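Local coordinates for protein putative xylanase (Bacteroides fragilis, PDB 2P1G) that is of unproven function but may hydrolyse glycosidic bonds, as a putative xylanase, although it belongs to an N-acetylmuramoyl-L-alanine amidase-like family, at residues Ala50-Leu55 against Arg70-Ile75; Leu89-Asp94 against Leu119-Met124; Ile172-Ile177 against Ala195-Gly200. One frame throughout, in Å; residues are numbered along the deposited sequence.

Contact 1 (Ala50-Leu55 against Arg70-Ile75)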
loop_
_atom_site.group_PDB
_atom_site.type_symbol
_atom_site.label_atom_id
_atom_site.label_comp_id
_atom_site.label_asym_id
_atom_site.label_seq_id
_atom_site.Cartn_x
_atom_site.Cartn_y
_atom_site.Cartn_z
ATOM N N ALA A 50 -5.029 9.311 1.832
ATOM C CA ALA A 50 -3.988 10.331 1.921
ATOM C C ALA A 50 -3.510 10.772 0.526
ATOM O O ALA A 50 -3.445 11.980 0.224
ATOM C CB ALA A 50 -2.811 9.799 2.746
ATOM N N LEU A 51 -3.207 9.795 -0.317
ATOM C CA LEU A 51 -2.769 10.053 -1.687
ATOM C C LEU A 51 -3.842 10.761 -2.493
ATOM O O LEU A 51 -3.548 11.735 -3.203
ATOM C CB LEU A 51 -2.356 8.751 -2.389
ATOM C CG LEU A 51 -1.783 8.857 -3.812
ATOM C CD1 LEU A 51 -0.672 9.898 -3.912
ATOM C CD2 LEU A 51 -1.267 7.480 -4.261
ATOM N N ALA A 52 -5.075 10.265 -2.405
ATOM C CA ALA A 52 -6.150 10.832 -3.205
ATOM C C ALA A 52 -6.402 12.293 -2.837
ATOM O O ALA A 52 -6.726 13.107 -3.716
ATOM C CB ALA A 52 -7.438 9.996 -3.077
ATOM N N MET A 53 -6.268 12.619 -1.550
ATOM C CA MET A 53 -6.345 13.999 -1.064
ATOM C C MET A 53 -5.178 14.844 -1.577
ATOM O O MET A 53 -5.377 15.943 -2.119
ATOM C CB MET A 53 -6.376 14.025 0.480
ATOM C CG MET A 53 -7.614 13.373 1.091
ATOM S SD MET A 53 -7.631 13.455 2.910
ATOM C CE MET A 53 -8.956 12.311 3.218
ATOM N N ALA A 54 -3.963 14.320 -1.428
ATOM C CA ALA A 54 -2.758 15.048 -1.770
ATOM C C ALA A 54 -2.675 15.428 -3.260
ATOM O O ALA A 54 -2.043 16.419 -3.604
ATOM C CB ALA A 54 -1.542 14.265 -1.361
ATOM N N LEU A 55 -3.291 14.617 -4.121
ATOM C CA LEU A 55 -3.275 14.825 -5.564
ATOM C C LEU A 55 -4.206 15.954 -5.993
ATOM O O LEU A 55 -4.059 16.488 -7.102
ATOM C CB LEU A 55 -3.680 13.539 -6.279
ATOM C CG LEU A 55 -2.580 12.468 -6.328
ATOM C CD1 LEU A 55 -3.174 11.186 -6.847
ATOM C CD2 LEU A 55 -1.402 12.898 -7.199
ATOM N N ARG A 70 -12.603 11.035 -7.800
ATOM C CA ARG A 70 -11.949 10.646 -9.055
ATOM C C ARG A 70 -10.572 10.023 -8.795
ATOM O O ARG A 70 -10.261 8.922 -9.297
ATOM C CB ARG A 70 -11.790 11.853 -9.984
ATOM C CG ARG A 70 -11.060 11.516 -11.291
ATOM C CD ARG A 70 -10.786 12.760 -12.122
ATOM N NE ARG A 70 -12.038 13.352 -12.575
ATOM C CZ ARG A 70 -12.488 14.554 -12.240
ATOM N NH1 ARG A 70 -11.791 15.369 -11.446
ATOM N NH2 ARG A 70 -13.645 14.951 -12.739
ATOM N N ASN A 71 -9.756 10.725 -8.010
ATOM C CA ASN A 71 -8.401 10.248 -7.684
ATOM C C ASN A 71 -8.443 8.874 -7.004
ATOM O O ASN A 71 -7.703 7.951 -7.372
ATOM C CB ASN A 71 -7.675 11.260 -6.785
ATOM C CG ASN A 71 -7.385 12.591 -7.487
ATOM O OD1 ASN A 71 -7.493 12.708 -8.711
ATOM N ND2 ASN A 71 -6.999 13.595 -6.705
ATOM N N LEU A 72 -9.315 8.738 -6.017
ATOM C CA LEU A 72 -9.398 7.499 -5.263
ATOM C C LEU A 72 -9.768 6.353 -6.177
ATOM O O LEU A 72 -9.179 5.273 -6.078
ATOM C CB LEU A 72 -10.403 7.614 -4.117
ATOM C CG LEU A 72 -10.547 6.364 -3.244
ATOM C CD1 LEU A 72 -9.264 6.095 -2.441
ATOM C CD2 LEU A 72 -11.728 6.512 -2.292
ATOM N N GLN A 73 -10.716 6.582 -7.084
ATOM C CA GLN A 73 -11.117 5.527 -8.013
ATOM C C GLN A 73 -9.922 5.112 -8.896
ATOM O O GLN A 73 -9.691 3.921 -9.122
ATOM C CB GLN A 73 -12.298 5.981 -8.867
ATOM C CG GLN A 73 -12.712 4.943 -9.890
ATOM C CD GLN A 73 -14.053 5.225 -10.480
ATOM O OE1 GLN A 73 -14.903 5.885 -9.858
ATOM N NE2 GLN A 73 -14.268 4.729 -11.685
ATOM N N ARG A 74 -9.153 6.102 -9.339
ATOM C CA ARG A 74 -7.953 5.881 -10.151
ATOM C C ARG A 74 -6.844 5.092 -9.451
ATOM O O ARG A 74 -6.071 4.358 -10.086
ATOM C CB ARG A 74 -7.399 7.226 -10.616
ATOM C CG ARG A 74 -8.281 7.894 -11.723
ATOM C CD ARG A 74 -7.635 9.194 -12.183
ATOM N NE ARG A 74 -6.297 8.968 -12.758
ATOM C CZ ARG A 74 -5.367 9.898 -12.936
ATOM N NH1 ARG A 74 -5.591 11.171 -12.625
ATOM N NH2 ARG A 74 -4.204 9.554 -13.449
ATOM N N ILE A 75 -6.743 5.273 -8.143
ATOM C CA ILE A 75 -5.726 4.553 -7.337
ATOM C C ILE A 75 -6.150 3.159 -6.874
ATOM O O ILE A 75 -5.317 2.214 -6.777
ATOM C CB ILE A 75 -5.393 5.410 -6.119
ATOM C CG1 ILE A 75 -4.660 6.692 -6.574
ATOM C CG2 ILE A 75 -4.578 4.641 -5.102
ATOM C CD1 ILE A 75 -4.868 7.835 -5.578
#

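Contact 2 (Leu89-Asp94 against Leu119-Met124)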
loop_
_atom_site.group_PDB
_atom_site.type_symbol
_atom_site.label_atom_id
_atom_site.label_comp_id
_atom_site.label_asym_id
_atom_site.label_seq_id
_atom_site.Cartn_x
_atom_site.Cartn_y
_atom_site.Cartn_z
ATOM N N LEU A 89 -7.448 -3.325 -6.606
ATOM C CA LEU A 89 -6.057 -3.725 -6.609
ATOM C C LEU A 89 -5.673 -4.263 -5.234
ATOM O O LEU A 89 -5.347 -3.488 -4.311
ATOM C CB LEU A 89 -5.174 -2.539 -7.005
ATOM C CG LEU A 89 -5.345 -2.124 -8.465
ATOM C CD1 LEU A 89 -5.045 -0.645 -8.620
ATOM C CD2 LEU A 89 -4.481 -2.982 -9.393
ATOM N N HIS A 90 -5.745 -5.581 -5.093
ATOM C CA HIS A 90 -5.500 -6.248 -3.806
ATOM C C HIS A 90 -4.033 -6.489 -3.509
ATOM O O HIS A 90 -3.605 -6.336 -2.367
ATOM C CB HIS A 90 -6.236 -7.586 -3.794
ATOM C CG HIS A 90 -7.705 -7.444 -4.040
ATOM N ND1 HIS A 90 -8.544 -6.834 -3.133
ATOM C CD2 HIS A 90 -8.480 -7.818 -5.085
ATOM C CE1 HIS A 90 -9.774 -6.835 -3.612
ATOM N NE2 HIS A 90 -9.759 -7.414 -4.800
ATOM N N TYR A 91 -3.261 -6.913 -4.503
ATOM C CA TYR A 91 -1.826 -7.063 -4.248
ATOM C C TYR A 91 -1.162 -5.714 -4.385
ATOM O O TYR A 91 -1.335 -5.038 -5.387
ATOM C CB TYR A 91 -1.191 -8.008 -5.252
ATOM C CG TYR A 91 -1.457 -9.467 -4.957
ATOM C CD1 TYR A 91 -0.722 -10.146 -3.978
ATOM C CD2 TYR A 91 -2.446 -10.152 -5.634
ATOM C CE1 TYR A 91 -0.961 -11.487 -3.700
ATOM C CE2 TYR A 91 -2.689 -11.495 -5.372
ATOM C CZ TYR A 91 -1.947 -12.148 -4.413
ATOM O OH TYR A 91 -2.194 -13.466 -4.161
ATOM N N ILE A 92 -0.369 -5.349 -3.393
ATOM C CA ILE A 92 0.346 -4.065 -3.414
ATOM C C ILE A 92 1.295 -3.868 -4.601
ATOM O O ILE A 92 1.401 -2.759 -5.107
ATOM C CB ILE A 92 0.951 -3.760 -2.045
ATOM C CG1 ILE A 92 -0.187 -3.607 -1.031
ATOM C CG2 ILE A 92 1.766 -2.470 -2.079
ATOM C CD1 ILE A 92 0.269 -3.570 0.427
ATOM N N SER A 93 1.940 -4.933 -5.099
ATOM C CA SER A 93 2.775 -4.797 -6.299
ATOM C C SER A 93 1.950 -4.299 -7.448
ATOM O O SER A 93 2.396 -3.493 -8.243
ATOM C CB SER A 93 3.426 -6.123 -6.719
ATOM O OG SER A 93 4.363 -6.513 -5.733
ATOM N N ASP A 94 0.728 -4.813 -7.536
ATOM C CA ASP A 94 -0.177 -4.467 -8.611
ATOM C C ASP A 94 -0.666 -3.006 -8.434
ATOM O O ASP A 94 -0.718 -2.230 -9.395
ATOM C CB ASP A 94 -1.351 -5.430 -8.516
ATOM C CG ASP A 94 -2.104 -5.583 -9.809
ATOM O OD1 ASP A 94 -1.698 -5.049 -10.873
ATOM O OD2 ASP A 94 -3.147 -6.276 -9.747
ATOM N N LEU A 119 8.936 -11.136 -8.132
ATOM C CA LEU A 119 7.613 -11.275 -7.504
ATOM C C LEU A 119 7.156 -12.713 -7.578
ATOM O O LEU A 119 7.418 -13.396 -8.570
ATOM C CB LEU A 119 6.584 -10.358 -8.159
ATOM C CG LEU A 119 6.877 -8.850 -8.206
ATOM C CD1 LEU A 119 5.742 -8.186 -8.913
ATOM C CD2 LEU A 119 7.070 -8.220 -6.810
ATOM N N SER A 120 6.479 -13.166 -6.524
ATOM C CA SER A 120 5.867 -14.490 -6.508
ATOM C C SER A 120 4.590 -14.372 -5.709
ATOM O O SER A 120 4.620 -14.427 -4.474
ATOM C CB SER A 120 6.788 -15.542 -5.880
ATOM O OG SER A 120 6.210 -16.846 -6.032
ATOM N N LEU A 121 3.485 -14.168 -6.431
ATOM C CA LEU A 121 2.164 -13.930 -5.839
ATOM C C LEU A 121 1.261 -15.170 -5.996
ATOM O O LEU A 121 1.159 -15.725 -7.092
ATOM C CB LEU A 121 1.511 -12.738 -6.525
ATOM C CG LEU A 121 2.363 -11.469 -6.638
ATOM C CD1 LEU A 121 1.646 -10.435 -7.454
ATOM C CD2 LEU A 121 2.689 -10.958 -5.244
ATOM N N SER A 122 0.606 -15.582 -4.909
ATOM C CA SER A 122 -0.256 -16.761 -4.936
ATOM C C SER A 122 -1.118 -16.902 -3.702
ATOM O O SER A 122 -1.928 -17.823 -3.628
ATOM C CB SER A 122 0.565 -18.049 -5.134
ATOM O OG SER A 122 1.543 -18.245 -4.112
ATOM N N TYR A 123 -0.959 -15.994 -2.743
ATOM C CA TYR A 123 -1.619 -16.170 -1.460
ATOM C C TYR A 123 -3.114 -16.205 -1.630
ATOM O O TYR A 123 -3.767 -17.070 -1.068
ATOM C CB TYR A 123 -1.254 -15.074 -0.469
ATOM C CG TYR A 123 -1.790 -15.329 0.930
ATOM C CD1 TYR A 123 -1.007 -15.946 1.897
ATOM C CD2 TYR A 123 -3.092 -14.955 1.271
ATOM C CE1 TYR A 123 -1.509 -16.162 3.220
ATOM C CE2 TYR A 123 -3.612 -15.193 2.559
ATOM C CZ TYR A 123 -2.807 -15.786 3.524
ATOM O OH TYR A 123 -3.327 -16.011 4.796
ATOM N N MET A 124 -3.673 -15.260 -2.382
ATOM C CA MET A 124 -5.123 -15.156 -2.447
ATOM C C MET A 124 -5.756 -16.374 -3.118
ATOM O O MET A 124 -6.749 -16.907 -2.629
ATOM C CB MET A 124 -5.551 -13.866 -3.171
ATOM C CG MET A 124 -5.138 -12.573 -2.459
ATOM S SD MET A 124 -5.814 -11.076 -3.264
ATOM C CE MET A 124 -7.537 -11.160 -2.728
#

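Contact 3 (Ile172-Ile177 against Ala195-Gly200)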
loop_
_atom_site.group_PDB
_atom_site.type_symbol
_atom_site.label_atom_id
_atom_site.label_comp_id
_atom_site.label_asym_id
_atom_site.label_seq_id
_atom_site.Cartn_x
_atom_site.Cartn_y
_atom_site.Cartn_z
ATOM N N ILE A 172 15.285 9.372 0.773
ATOM C CA ILE A 172 13.970 9.046 1.276
ATOM C C ILE A 172 13.511 10.268 2.047
ATOM O O ILE A 172 14.179 10.720 2.979
ATOM C CB ILE A 172 13.989 7.804 2.200
ATOM C CG1 ILE A 172 14.540 6.589 1.435
ATOM C CG2 ILE A 172 12.588 7.535 2.789
ATOM C CD1 ILE A 172 14.859 5.384 2.330
ATOM N N LYS A 173 12.369 10.796 1.638
ATOM C CA LYS A 173 11.891 12.085 2.118
ATOM C C LYS A 173 10.568 11.956 2.842
ATOM O O LYS A 173 9.766 11.063 2.541
ATOM C CB LYS A 173 11.723 13.027 0.916
ATOM C CG LYS A 173 13.044 13.291 0.166
ATOM C CD LYS A 173 12.829 14.210 -1.044
ATOM C CE LYS A 173 14.102 14.365 -1.869
ATOM N NZ LYS A 173 13.874 15.336 -3.005
ATOM N N ASN A 174 10.307 12.882 3.762
ATOM C CA ASN A 174 8.969 13.046 4.329
ATOM C C ASN A 174 7.877 12.921 3.265
ATOM O O ASN A 174 7.948 13.583 2.249
ATOM C CB ASN A 174 8.821 14.449 4.941
ATOM C CG ASN A 174 9.310 14.525 6.382
ATOM O OD1 ASN A 174 9.543 13.519 7.022
ATOM N ND2 ASN A 174 9.436 15.746 6.904
ATOM N N GLY A 175 6.856 12.116 3.529
ATOM C CA GLY A 175 5.739 12.018 2.600
ATOM C C GLY A 175 5.849 10.930 1.546
ATOM O O GLY A 175 4.859 10.642 0.840
ATOM N N ASP A 176 7.020 10.305 1.434
ATOM C CA ASP A 176 7.153 9.171 0.505
ATOM C C ASP A 176 6.296 8.028 1.042
ATOM O O ASP A 176 6.115 7.889 2.250
ATOM C CB ASP A 176 8.590 8.687 0.384
ATOM C CG ASP A 176 9.486 9.659 -0.382
ATOM O OD1 ASP A 176 8.969 10.649 -0.968
ATOM O OD2 ASP A 176 10.717 9.421 -0.391
ATOM N N ILE A 177 5.765 7.223 0.138
ATOM C CA ILE A 177 5.058 6.018 0.540
ATOM C C ILE A 177 6.097 4.926 0.674
ATOM O O ILE A 177 6.962 4.754 -0.212
ATOM C CB ILE A 177 3.975 5.654 -0.510
ATOM C CG1 ILE A 177 2.868 6.718 -0.477
ATOM C CG2 ILE A 177 3.409 4.257 -0.248
ATOM C CD1 ILE A 177 1.991 6.723 -1.705
ATOM N N ALA A 195 6.449 7.845 5.040
ATOM C CA ALA A 195 7.701 8.232 5.706
ATOM C C ALA A 195 7.534 9.546 6.455
ATOM O O ALA A 195 6.920 10.493 5.951
ATOM C CB ALA A 195 8.826 8.351 4.697
ATOM N N ILE A 196 8.092 9.587 7.655
ATOM C CA ILE A 196 8.089 10.809 8.455
ATOM C C ILE A 196 9.325 10.785 9.317
ATOM O O ILE A 196 9.592 9.787 9.989
ATOM C CB ILE A 196 6.786 11.020 9.287
ATOM C CG1 ILE A 196 6.861 12.360 10.058
ATOM C CG2 ILE A 196 6.501 9.866 10.253
ATOM C CD1 ILE A 196 5.571 12.726 10.760
ATOM N N TYR A 197 10.099 11.866 9.252
ATOM C CA TYR A 197 11.283 12.003 10.072
ATOM C C TYR A 197 10.904 12.677 11.386
ATOM O O TYR A 197 10.265 13.739 11.380
ATOM C CB TYR A 197 12.360 12.800 9.330
ATOM C CG TYR A 197 13.092 11.995 8.283
ATOM C CD1 TYR A 197 14.263 11.292 8.605
ATOM C CD2 TYR A 197 12.600 11.905 6.989
ATOM C CE1 TYR A 197 14.951 10.539 7.628
ATOM C CE2 TYR A 197 13.261 11.162 6.027
ATOM C CZ TYR A 197 14.406 10.470 6.348
ATOM O OH TYR A 197 15.044 9.755 5.369
ATOM N N ILE A 198 11.255 12.015 12.483
ATOM C CA ILE A 198 10.927 12.431 13.853
ATOM C C ILE A 198 12.234 12.288 14.620
ATOM O O ILE A 198 12.822 11.213 14.613
ATOM C CB ILE A 198 9.881 11.468 14.548
ATOM C CG1 ILE A 198 8.538 11.428 13.797
ATOM C CG2 ILE A 198 9.641 11.865 16.028
ATOM C CD1 ILE A 198 7.851 12.797 13.653
ATOM N N LYS A 199 12.690 13.367 15.266
ATOM C CA LYS A 199 13.963 13.339 16.019
ATOM C C LYS A 199 15.144 12.841 15.169
ATOM O O LYS A 199 16.050 12.165 15.667
ATOM C CB LYS A 199 13.823 12.484 17.291
ATOM C CG LYS A 199 12.835 13.023 18.325
ATOM C CD LYS A 199 12.517 11.940 19.403
ATOM C CE LYS A 199 13.644 11.733 20.401
ATOM N NZ LYS A 199 13.463 10.490 21.247
ATOM N N GLY A 200 15.140 13.194 13.888
ATOM C CA GLY A 200 16.219 12.810 12.971
ATOM C C GLY A 200 16.113 11.374 12.465
ATOM O O GLY A 200 16.899 10.947 11.619
HETATM O O HOH W 1 10.339 15.991 9.665
#

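Contact 1 (Ala50-Leu55 against Arg70-Ile75)
The CD1 methyl of I75 lies at the apolar centre of this helix-helix contact, touching both L51 and L55 of the facing helix. It comes within 3.7 Å of CG of L51, and CD2 of the same leucine lies only slightly farther off; the two side chains cross at a slant. L51 has CG anti to its own backbone N (chi1 -176°), which brings the branch point and CD2 onto the isoleucine although its CB is not directed at that helix. L55 meets the same methyl differently, tip to tip, with its CD1 4.0 Å from CD1 of I75. W95 of helix 92-101 touches both L51 and I75, so a third helix joins this cluster.

Next comes A52, whose CB points at the other helix. Having no longer side chain, it allows a close backbone approach, with CA of A52 5.0 Å from CA of N71, and its CB packs 3.9 Å from CB of L72.

The polar edge is made by N71. Its ND2 donates to the carbonyl O of A52 over 3.0 Å, almost straight at 177°, with the acceptor in the plane of the amide and the donor in the plane of the carbonyl. The bond fixes the rotation of the amide and sets ND2 against CB of L55. The asparagine of one helix is thereby tied to the backbone of the other. With segment axes 8.5 Å apart and inclined at 133°, the arrangement is that of two steeply crossed helices running in broadly opposing directions, packed closely at an alanine, within the helical part of this amidase-like fold.

Contact 2 (Leu89-Asp94 against Leu119-Met124)
Y91 extends its ring between L121 and M124, and the phenol ends at the start of helix 123-126. With CG beside the backbone N and anti to the carbonyl carbon (chi1 -78°), the ring is carried out toward the other segment, where it runs opposite in direction to both of those side chains. CB of L121 sits over one ring face as a CH-pi contact, 4.2 Å from the centroid and displaced toward the rim, while CD2 of L121 packs 3.7 Å from CD1 of Y91.

M124 comes to the ring obliquely. Its chain is extended through chi2, which carries SD to 4.3 Å from the centroid of the Y91 ring, a Met-aromatic contact; the bend at chi3 (75°) then turns CE toward H90. SD also lies 3.6 Å from CB of H90, whose side chain crosses the methionine at about a right angle. The NE2 end of H90 is engaged elsewhere, with the carbonyl of Y85.

Farther along the segments, S93 rests on the two methyls of L119, with OG 3.4 Å from CD2; the hydroxyl itself is hydrogen-bonded to D188.

The phenol oxygen of Y91 accepts from the backbone N of M124 at 2.9 Å and 170°, close to straight. The N-H of Y123 is also near but poorly aligned. A further hydrogen bond joins this oxygen to E148 of helix 138-151. Since its oxygen accepts from the M124 N-H, the buried phenol probably spends its own proton on E148, so that both bonds and the apolar flanks of the ring fix its orientation.

Contact 3 (Ile172-Ile177 against Ala195-Gly200)
Backbone hydrogen bonds join A195 to both G175 and D176. The N-H of G175 reaches the carbonyl O of A195 over 2.9 Å, and the N-H of A195 answers to the carbonyl O of D176 over 2.8 Å. The 173-176 segment is a type II beta turn, closed by the N-H of D176 on the carbonyl O of K173, and G175 occupies its third position with positive phi.

Side-chain hydrogen bonds extend the grip along the strand. N174 has CG anti to its carbonyl carbon (chi1 -86°), which swings the amide over to Y197: OD1 accepts the backbone N-H of Y197 at 2.8 Å, in the plane of its own carbonyl. The same OD1 lies at the edge of the Y197 ring. ND2 of N174 uses a water that in turn donates to the carbonyl O of Y197, so the one amide engages both backbone polar groups of this residue. The OH of Y197 donates to the carbonyl O of I172 over 2.7 Å, approaching from above the carbonyl plane, and has a weak hydrogen bond with the N-H of L169. Within the turn, OD2 of D176 accepts the N-H of K173 from above the carboxylate plane, and the salt bridge of D176 with R238 adds a second hold on that side chain.

Apolar packing is slight: CG2 of I172 lies 4.3 Å from CB of A195.

The loop thus enters strand 177-182 fastened to its antiparallel neighbour 189-198. Strand 231-238 adjoins I172, K173 and D176, L202 of strand 201-208 lies against I172, A195 and Y197, and L10 of helix 10-14 touches N174 and I196.

Overall arrangement
The three contacts follow one another along the chain, each closing before the next opens. Contact 1 joins helices 43-54 and 65-76, and contact 2 lies about 21 Å away, centre to centre, where helix 92-101 begins; the two touch through I75 and L89. Contact 3 lies where a loop meets strand 189-198 of the antiparallel sheet, about 20 Å from the centre of contact 1, and meets it where L51 packs on I177. Contacts 2 and 3 have centres about 26 Å apart, on opposite sides of the chain's centre, and do not touch. Contact 1 thus touches both others, linking the helical part to the sheet within one amidase-like family region.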